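Local coordinates for Nadp(h)-dependent ketose reductase (PDB 1E3J), which probably reduces fructose with NADPH, as a zinc-dependent ketose reductase (sorbitol dehydrogenase) of the zinc-containing alcohol dehydrogenase family, at residues 66-71 against 122-127; 195-198 against 204-207; 209-214 against 316-321. All blocks are in the same frame, centred on the assembly; numbering follows the deposited sequence.

Contact 1: residues 66-71 against 122-127. With ZN (zinc ion), chain C.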
loop_
_atom_site.group_PDB
_atom_site.type_symbol
_atom_site.label_atom_id
_atom_site.label_comp_id
_atom_site.label_asym_id
_atom_site.label_seq_id
_atom_site.Cartn_x
_atom_site.Cartn_y
_atom_site.Cartn_z
ATOM N N HIS A 66 18.051 -23.004 -15.984
ATOM C CA HIS A 66 16.980 -22.018 -15.930
ATOM C C HIS A 66 17.396 -20.524 -15.903
ATOM O O HIS A 66 16.551 -19.643 -15.745
ATOM C CB HIS A 66 16.065 -22.330 -14.734
ATOM C CG HIS A 66 16.756 -22.224 -13.415
ATOM N ND1 HIS A 66 17.315 -23.310 -12.779
ATOM C CD2 HIS A 66 17.094 -21.138 -12.674
ATOM C CE1 HIS A 66 17.975 -22.905 -11.707
ATOM N NE2 HIS A 66 17.857 -21.594 -11.629
ATOM N N GLU A 67 18.675 -20.211 -16.016
ATOM C CA GLU A 67 19.106 -18.809 -16.000
ATOM C C GLU A 67 19.692 -18.590 -17.369
ATOM O O GLU A 67 20.908 -18.720 -17.553
ATOM C CB GLU A 67 20.189 -18.580 -14.950
ATOM C CG GLU A 67 19.792 -19.021 -13.544
ATOM C CD GLU A 67 20.891 -18.716 -12.517
ATOM O OE1 GLU A 67 21.979 -18.224 -12.906
ATOM O OE2 GLU A 67 20.659 -18.969 -11.313
ATOM N N ALA A 68 18.848 -18.209 -18.316
ATOM C CA ALA A 68 19.294 -18.118 -19.684
ATOM C C ALA A 68 18.901 -16.957 -20.562
ATOM O O ALA A 68 18.065 -16.095 -20.213
ATOM C CB ALA A 68 18.869 -19.377 -20.374
ATOM N N SER A 69 19.508 -16.983 -21.748
ATOM C CA SER A 69 19.256 -16.015 -22.792
ATOM C C SER A 69 19.511 -16.731 -24.117
ATOM O O SER A 69 20.008 -17.861 -24.152
ATOM C CB SER A 69 20.187 -14.821 -22.686
ATOM O OG SER A 69 21.516 -15.283 -22.797
ATOM N N GLY A 70 19.195 -16.056 -25.206
ATOM C CA GLY A 70 19.379 -16.664 -26.506
ATOM C C GLY A 70 18.791 -15.783 -27.579
ATOM O O GLY A 70 18.247 -14.698 -27.289
ATOM N N THR A 71 18.871 -16.261 -28.814
ATOM C CA THR A 71 18.391 -15.505 -29.950
ATOM C C THR A 71 17.170 -16.119 -30.620
ATOM O O THR A 71 17.103 -17.336 -30.831
ATOM C CB THR A 71 19.527 -15.342 -30.964
ATOM O OG1 THR A 71 20.671 -14.793 -30.293
ATOM C CG2 THR A 71 19.109 -14.404 -32.086
ATOM N N ASP A 122 11.226 -29.437 -18.265
ATOM C CA ASP A 122 12.546 -29.326 -18.890
ATOM C C ASP A 122 13.094 -27.903 -18.908
ATOM O O ASP A 122 12.363 -26.949 -19.165
ATOM C CB ASP A 122 12.527 -29.843 -20.347
ATOM C CG ASP A 122 12.618 -31.381 -20.459
ATOM O OD1 ASP A 122 13.017 -32.076 -19.486
ATOM O OD2 ASP A 122 12.306 -31.896 -21.556
ATOM N N GLY A 123 14.403 -27.803 -18.679
ATOM C CA GLY A 123 15.100 -26.539 -18.664
ATOM C C GLY A 123 15.662 -26.143 -20.006
ATOM O O GLY A 123 15.323 -26.699 -21.033
ATOM N N ASN A 124 16.564 -25.182 -20.021
ATOM C CA ASN A 124 17.053 -24.732 -21.312
ATOM C C ASN A 124 18.578 -24.843 -21.522
ATOM O O ASN A 124 19.145 -24.044 -22.278
ATOM C CB ASN A 124 16.591 -23.281 -21.505
ATOM C CG ASN A 124 16.804 -22.446 -20.248
ATOM O OD1 ASN A 124 17.796 -22.655 -19.524
ATOM N ND2 ASN A 124 15.883 -21.497 -19.975
ATOM N N LEU A 125 19.244 -25.779 -20.838
ATOM C CA LEU A 125 20.682 -25.934 -21.028
ATOM C C LEU A 125 20.713 -26.907 -22.183
ATOM O O LEU A 125 20.813 -28.095 -21.984
ATOM C CB LEU A 125 21.368 -26.531 -19.787
ATOM C CG LEU A 125 22.896 -26.737 -19.918
ATOM C CD1 LEU A 125 23.584 -25.395 -20.209
ATOM C CD2 LEU A 125 23.468 -27.358 -18.646
ATOM N N ALA A 126 20.542 -26.367 -23.384
ATOM C CA ALA A 126 20.477 -27.120 -24.625
ATOM C C ALA A 126 20.791 -26.088 -25.705
ATOM O O ALA A 126 20.882 -24.893 -25.397
ATOM C CB ALA A 126 19.072 -27.661 -24.834
ATOM N N ARG A 127 20.929 -26.532 -26.951
ATOM C CA ARG A 127 21.272 -25.611 -28.039
ATOM C C ARG A 127 20.048 -24.842 -28.458
ATOM O O ARG A 127 20.137 -23.692 -28.873
ATOM C CB ARG A 127 21.784 -26.358 -29.294
ATOM C CG ARG A 127 22.997 -27.252 -29.098
ATOM C CD ARG A 127 24.349 -26.519 -29.250
ATOM N NE ARG A 127 25.462 -27.488 -29.227
ATOM C CZ ARG A 127 26.659 -27.244 -28.700
ATOM N NH1 ARG A 127 26.924 -26.059 -28.157
ATOM N NH2 ARG A 127 27.581 -28.199 -28.666
HETATM ZN ZN ZN C . 19.129 -20.363 -10.392
HETATM O O HOH W 1 18.131 -18.776 -9.359
#
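The flat amide of N124 meets the methyl group of A68. CB of A68 lies 3.7 Å from CG of N124, and about equally far from the two outer amide atoms, so the methyl sits over a face of the amide. The two segments share no hydrogen bond, so the meeting is by van der Waals contact. CG of N124 lies between its backbone N and carbonyl carbon (chi1 45°), which carries the amide toward the strand. The imidazole of H66 is the other flat group. Its NE2 binds a zinc ion, 2.2 Å away, and the ring also meets that of F115.

The nearest CA atoms across the contact are those of H66 and G123, 5.6 Å apart. The loop then turns at L125, the centre of an inverse gamma turn. The contact belongs to the GroES-like domain of the alcohol dehydrogenase family, where strand 67-75 runs past the zinc site. OE2 of E67 binds the zinc at 2.3 Å, and C41 and a water molecule, 2.1 Å from the metal, complete the ligands. The E67 chain is extended beyond CG, which brings the carboxylate to the metal. Its other oxygen, OE1, forms a salt bridge with K344, so both oxygens are held, which probably fixes the rotation of the carboxylate. The side chain of E152, a zinc ligand in this protein though not bound in this chain, packs on both H66 and E67. M35 of strand 30-40 touches A68 and N124 alike, and A68 bonds through its backbone to V90.

Contact 2: residues 195-198 against 204-207. With PO4 (phosphate ion), chain D.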
loop_
_atom_site.group_PDB
_atom_site.type_symbol
_atom_site.label_atom_id
_atom_site.label_comp_id
_atom_site.label_asym_id
_atom_site.label_seq_id
_atom_site.Cartn_x
_atom_site.Cartn_y
_atom_site.Cartn_z
ATOM N N VAL A 195 24.021 0.575 1.605
ATOM C CA VAL A 195 24.189 -0.844 1.841
ATOM C C VAL A 195 25.419 -1.294 2.652
ATOM O O VAL A 195 26.543 -0.840 2.422
ATOM C CB VAL A 195 24.244 -1.579 0.496
ATOM C CG1 VAL A 195 24.412 -3.055 0.748
ATOM C CG2 VAL A 195 22.938 -1.320 -0.329
ATOM N N VAL A 196 25.188 -2.214 3.581
ATOM C CA VAL A 196 26.240 -2.799 4.378
ATOM C C VAL A 196 26.182 -4.272 4.000
ATOM O O VAL A 196 25.111 -4.858 3.953
ATOM C CB VAL A 196 25.970 -2.704 5.890
ATOM C CG1 VAL A 196 27.010 -3.511 6.646
ATOM C CG2 VAL A 196 26.048 -1.301 6.340
ATOM N N CYS A 197 27.334 -4.860 3.738
ATOM C CA CYS A 197 27.396 -6.239 3.358
ATOM C C CYS A 197 28.330 -6.982 4.281
ATOM O O CYS A 197 29.465 -6.574 4.488
ATOM C CB CYS A 197 27.878 -6.373 1.934
ATOM S SG CYS A 197 27.796 -8.086 1.412
ATOM N N THR A 198 27.837 -8.090 4.802
ATOM C CA THR A 198 28.532 -8.950 5.767
ATOM C C THR A 198 28.766 -10.336 5.189
ATOM O O THR A 198 27.854 -10.899 4.610
ATOM C CB THR A 198 27.623 -9.118 6.995
ATOM O OG1 THR A 198 27.998 -8.169 7.996
ATOM C CG2 THR A 198 27.648 -10.513 7.514
ATOM N N ARG A 204 35.088 -12.279 -1.468
ATOM C CA ARG A 204 33.864 -11.785 -2.098
ATOM C C ARG A 204 33.370 -10.473 -1.529
ATOM O O ARG A 204 32.597 -9.781 -2.183
ATOM C CB ARG A 204 32.734 -12.798 -2.124
ATOM C CG ARG A 204 32.740 -13.818 -1.066
ATOM C CD ARG A 204 32.452 -15.141 -1.740
ATOM N NE ARG A 204 32.099 -16.143 -0.761
ATOM C CZ ARG A 204 31.991 -17.435 -1.032
ATOM N NH1 ARG A 204 32.212 -17.876 -2.268
ATOM N NH2 ARG A 204 31.664 -18.281 -0.059
ATOM N N LEU A 205 33.827 -10.105 -0.337
ATOM C CA LEU A 205 33.400 -8.832 0.198
ATOM C C LEU A 205 34.044 -7.792 -0.698
ATOM O O LEU A 205 33.548 -6.674 -0.856
ATOM C CB LEU A 205 33.826 -8.664 1.655
ATOM C CG LEU A 205 32.813 -9.327 2.616
ATOM C CD1 LEU A 205 33.356 -9.341 4.036
ATOM C CD2 LEU A 205 31.455 -8.573 2.566
ATOM N N GLU A 206 35.140 -8.184 -1.332
ATOM C CA GLU A 206 35.819 -7.280 -2.236
ATOM C C GLU A 206 34.905 -7.062 -3.447
ATOM O O GLU A 206 34.777 -5.943 -3.938
ATOM C CB GLU A 206 37.154 -7.880 -2.669
ATOM C CG GLU A 206 37.917 -7.028 -3.652
ATOM C CD GLU A 206 39.235 -6.525 -3.078
ATOM O OE1 GLU A 206 40.054 -7.380 -2.619
ATOM O OE2 GLU A 206 39.447 -5.283 -3.090
ATOM N N VAL A 207 34.286 -8.127 -3.948
ATOM C CA VAL A 207 33.356 -7.949 -5.066
ATOM C C VAL A 207 32.152 -7.110 -4.569
ATOM O O VAL A 207 31.707 -6.187 -5.246
ATOM C CB VAL A 207 32.837 -9.284 -5.603
ATOM C CG1 VAL A 207 32.059 -9.034 -6.875
ATOM C CG2 VAL A 207 34.020 -10.231 -5.893
HETATM P P PO4 D . 30.012 -15.952 2.554
HETATM O O1 PO4 D . 30.039 -17.416 2.320
HETATM O O2 PO4 D . 31.402 -15.431 2.614
HETATM O O3 PO4 D . 29.295 -15.287 1.442
HETATM O O4 PO4 D . 29.316 -15.676 3.845
#
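L205 and C197 make the apolar part of this contact. One methyl of the leucine, CD2, does the touching, and lies 3.9 Å from SG of C197. The CA–CB bond of L205 points neither at the strand nor away from it. Its CG stands beside the backbone N, anti to the carbonyl carbon (chi1 -84°), and this swings the methyl onto the strand. SG of C197 is anti to its own backbone N and reaches toward the helix.

The same methyl also rests on the strand backbone. CD2 of L205 is 3.4 Å from the carbonyl O of C197, a van der Waals approach, and 4.1 Å from C of T198.

The polar interaction goes to a phosphate ion, probably from the crystallisation liquor. NH2 of R204 donates to its O1 at 3.0 Å, and the bond is bent, with an angle of 146° at the hydrogen. Phosphate O2 stands at the guanidinium edge, in its plane. Backbone amides of A177, R200 and S201 hold the same ion. This place, after the second strand of a Rossmann fold, is consistent with a site for the 2'-phosphate of NADP(H).

Strand 194-199 and helix 202-210 open a beta-alpha-beta unit that ends in strand 215-218. L205 also touches T216 and V218 of that strand. Within the parallel sheet, 194-199 lies between strands 215-218 and 171-175, while helix 179-190 packs on V195 and V207.

Contact 3: residues 209-214 against 316-321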
loop_
_atom_site.group_PDB
_atom_site.type_symbol
_atom_site.label_atom_id
_atom_site.label_comp_id
_atom_site.label_asym_id
_atom_site.label_seq_id
_atom_site.Cartn_x
_atom_site.Cartn_y
_atom_site.Cartn_z
ATOM N N LYS A 209 32.056 -4.809 -2.509
ATOM C CA LYS A 209 32.433 -3.405 -2.538
ATOM C C LYS A 209 32.425 -2.885 -3.973
ATOM O O LYS A 209 31.950 -1.785 -4.253
ATOM C CB LYS A 209 33.813 -3.194 -1.921
ATOM C CG LYS A 209 34.122 -1.730 -1.722
ATOM N N ASN A 210 32.953 -3.667 -4.898
ATOM C CA ASN A 210 32.928 -3.180 -6.258
ATOM C C ASN A 210 31.469 -3.105 -6.727
ATOM O O ASN A 210 31.154 -2.347 -7.645
ATOM C CB ASN A 210 33.709 -4.086 -7.209
ATOM C CG ASN A 210 34.024 -3.374 -8.497
ATOM O OD1 ASN A 210 34.698 -2.337 -8.469
ATOM N ND2 ASN A 210 33.522 -3.891 -9.635
ATOM N N CYS A 211 30.598 -3.915 -6.113
ATOM C CA CYS A 211 29.178 -3.896 -6.458
ATOM C C CYS A 211 28.542 -2.619 -5.912
ATOM O O CYS A 211 27.410 -2.273 -6.256
ATOM C CB CYS A 211 28.468 -5.111 -5.885
ATOM S SG CYS A 211 28.724 -6.607 -6.862
ATOM N N GLY A 212 29.259 -1.931 -5.032
ATOM C CA GLY A 212 28.743 -0.683 -4.505
ATOM C C GLY A 212 28.427 -0.687 -3.026
ATOM O O GLY A 212 27.964 0.318 -2.500
ATOM N N ALA A 213 28.638 -1.810 -2.351
ATOM C CA ALA A 213 28.381 -1.827 -0.916
ATOM C C ALA A 213 29.151 -0.639 -0.260
ATOM O O ALA A 213 30.319 -0.402 -0.569
ATOM C CB ALA A 213 28.836 -3.153 -0.336
ATOM N N ASP A 214 28.495 0.111 0.620
ATOM C CA ASP A 214 29.127 1.254 1.276
ATOM C C ASP A 214 30.020 0.820 2.433
ATOM O O ASP A 214 31.004 1.490 2.758
ATOM C CB ASP A 214 28.059 2.207 1.789
ATOM C CG ASP A 214 27.187 2.712 0.689
ATOM O OD1 ASP A 214 27.574 3.709 0.045
ATOM O OD2 ASP A 214 26.127 2.097 0.429
ATOM N N LYS A 316 28.073 -8.473 -15.098
ATOM C CA LYS A 316 29.069 -9.288 -15.786
ATOM C C LYS A 316 30.238 -9.653 -14.863
ATOM O O LYS A 316 30.786 -10.756 -14.959
ATOM C CB LYS A 316 29.568 -8.570 -17.067
ATOM C CG LYS A 316 30.460 -7.327 -16.836
ATOM C CD LYS A 316 30.437 -6.329 -18.037
ATOM C CE LYS A 316 30.774 -7.002 -19.389
ATOM N NZ LYS A 316 30.623 -6.099 -20.594
ATOM N N GLN A 317 30.595 -8.760 -13.947
ATOM C CA GLN A 317 31.696 -9.044 -13.027
ATOM C C GLN A 317 31.374 -10.237 -12.140
ATOM O O GLN A 317 32.216 -10.664 -11.363
ATOM C CB GLN A 317 31.962 -7.852 -12.111
ATOM C CG GLN A 317 30.881 -7.658 -11.020
ATOM C CD GLN A 317 31.004 -6.305 -10.352
ATOM O OE1 GLN A 317 32.013 -6.025 -9.703
ATOM N NE2 GLN A 317 29.985 -5.440 -10.524
ATOM N N LEU A 318 30.160 -10.766 -12.232
ATOM C CA LEU A 318 29.755 -11.885 -11.381
ATOM C C LEU A 318 30.200 -13.222 -11.940
ATOM O O LEU A 318 30.276 -14.219 -11.231
ATOM C CB LEU A 318 28.226 -11.906 -11.216
ATOM C CG LEU A 318 27.529 -11.276 -10.000
ATOM C CD1 LEU A 318 28.398 -10.239 -9.336
ATOM C CD2 LEU A 318 26.190 -10.675 -10.464
ATOM N N VAL A 319 30.454 -13.265 -13.229
ATOM C CA VAL A 319 30.874 -14.528 -13.816
ATOM C C VAL A 319 32.351 -14.817 -13.455
ATOM O O VAL A 319 33.233 -14.103 -13.904
ATOM C CB VAL A 319 30.717 -14.447 -15.328
ATOM C CG1 VAL A 319 31.173 -15.759 -15.999
ATOM C CG2 VAL A 319 29.266 -14.125 -15.644
ATOM N N THR A 320 32.616 -15.823 -12.618
ATOM C CA THR A 320 34.003 -16.150 -12.281
ATOM C C THR A 320 34.518 -17.252 -13.211
ATOM O O THR A 320 35.697 -17.274 -13.568
ATOM C CB THR A 320 34.170 -16.626 -10.809
ATOM O OG1 THR A 320 33.140 -17.556 -10.474
ATOM C CG2 THR A 320 34.127 -15.440 -9.847
ATOM N N HIS A 321 33.628 -18.155 -13.615
ATOM C CA HIS A 321 33.994 -19.267 -14.480
ATOM C C HIS A 321 33.092 -19.355 -15.696
ATOM O O HIS A 321 31.879 -19.129 -15.592
ATOM C CB HIS A 321 33.868 -20.587 -13.716
ATOM C CG HIS A 321 34.766 -20.696 -12.522
ATOM N ND1 HIS A 321 34.618 -19.905 -11.406
ATOM C CD2 HIS A 321 35.809 -21.521 -12.271
ATOM C CE1 HIS A 321 35.533 -20.242 -10.511
ATOM N NE2 HIS A 321 36.267 -21.220 -11.010
#
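N210 and Q317 meet through their amides. ND2 of N210 donates to OE1 of Q317 at 2.6 Å, a short and nearly straight bond with 173° at the hydrogen. The acceptor lies in the amide plane of N210, as suits an N-H donor. The donor, in turn, is tilted out of the carbonyl plane of Q317, and the two amide planes are 75° apart.

The torsions explain the meeting. CG of Q317 sits between its backbone N and carbonyl carbon (chi1 73°), and beyond it the chain is extended, so the amide reaches the end of the helix. CG of N210 is anti to its backbone N and brings ND2 toward that amide. NE2 of Q317 also hydrogen-bonds to the carbonyl O of N314, and this second bond fixes the rotation of the amide.

Beside the amides, SG of C211 is 4.0 Å from NE2 of Q317. It also makes a looser apolar contact with L318, 4.4 Å from CD1. Helix 202-210 closes here in a Schellman motif. G212 has positive phi, and its N bonds to O of K209 at 2.8 Å.

The contact joins the end of a Rossmann-fold helix to the short 3-10 turn that leads into strand 319-324. That strand runs parallel to 344-348 in the mixed sheet, with L318 and T320 hydrogen-bonded through their backbones to K344. Helix 179-190 packs against both segments: V185 and L186 touch C211, and V183 touches L318.

Overall arrangement
Contacts 1 and 2 are buried, while contact 3 is only partly so, with N210 exposed. Contacts 2 and 3 share helix 202-210, and their centres are about 9 Å apart. They touch: the carbonyl O of V195 and N of D214 are 2.8 Å apart, a probable hydrogen bond, and C197 packs on A213. Contact 1 lies about 30 Å from contact 2, centre to centre, across the middle of the chain, but it reaches the same mixed sheet as contact 3. Chemistry follows place. Contact 1 includes two ligands of a metal site, contact 2 is apolar inside the Rossmann fold with an anion at its edge, and contact 3 relies on an amide pair between the two sheet systems.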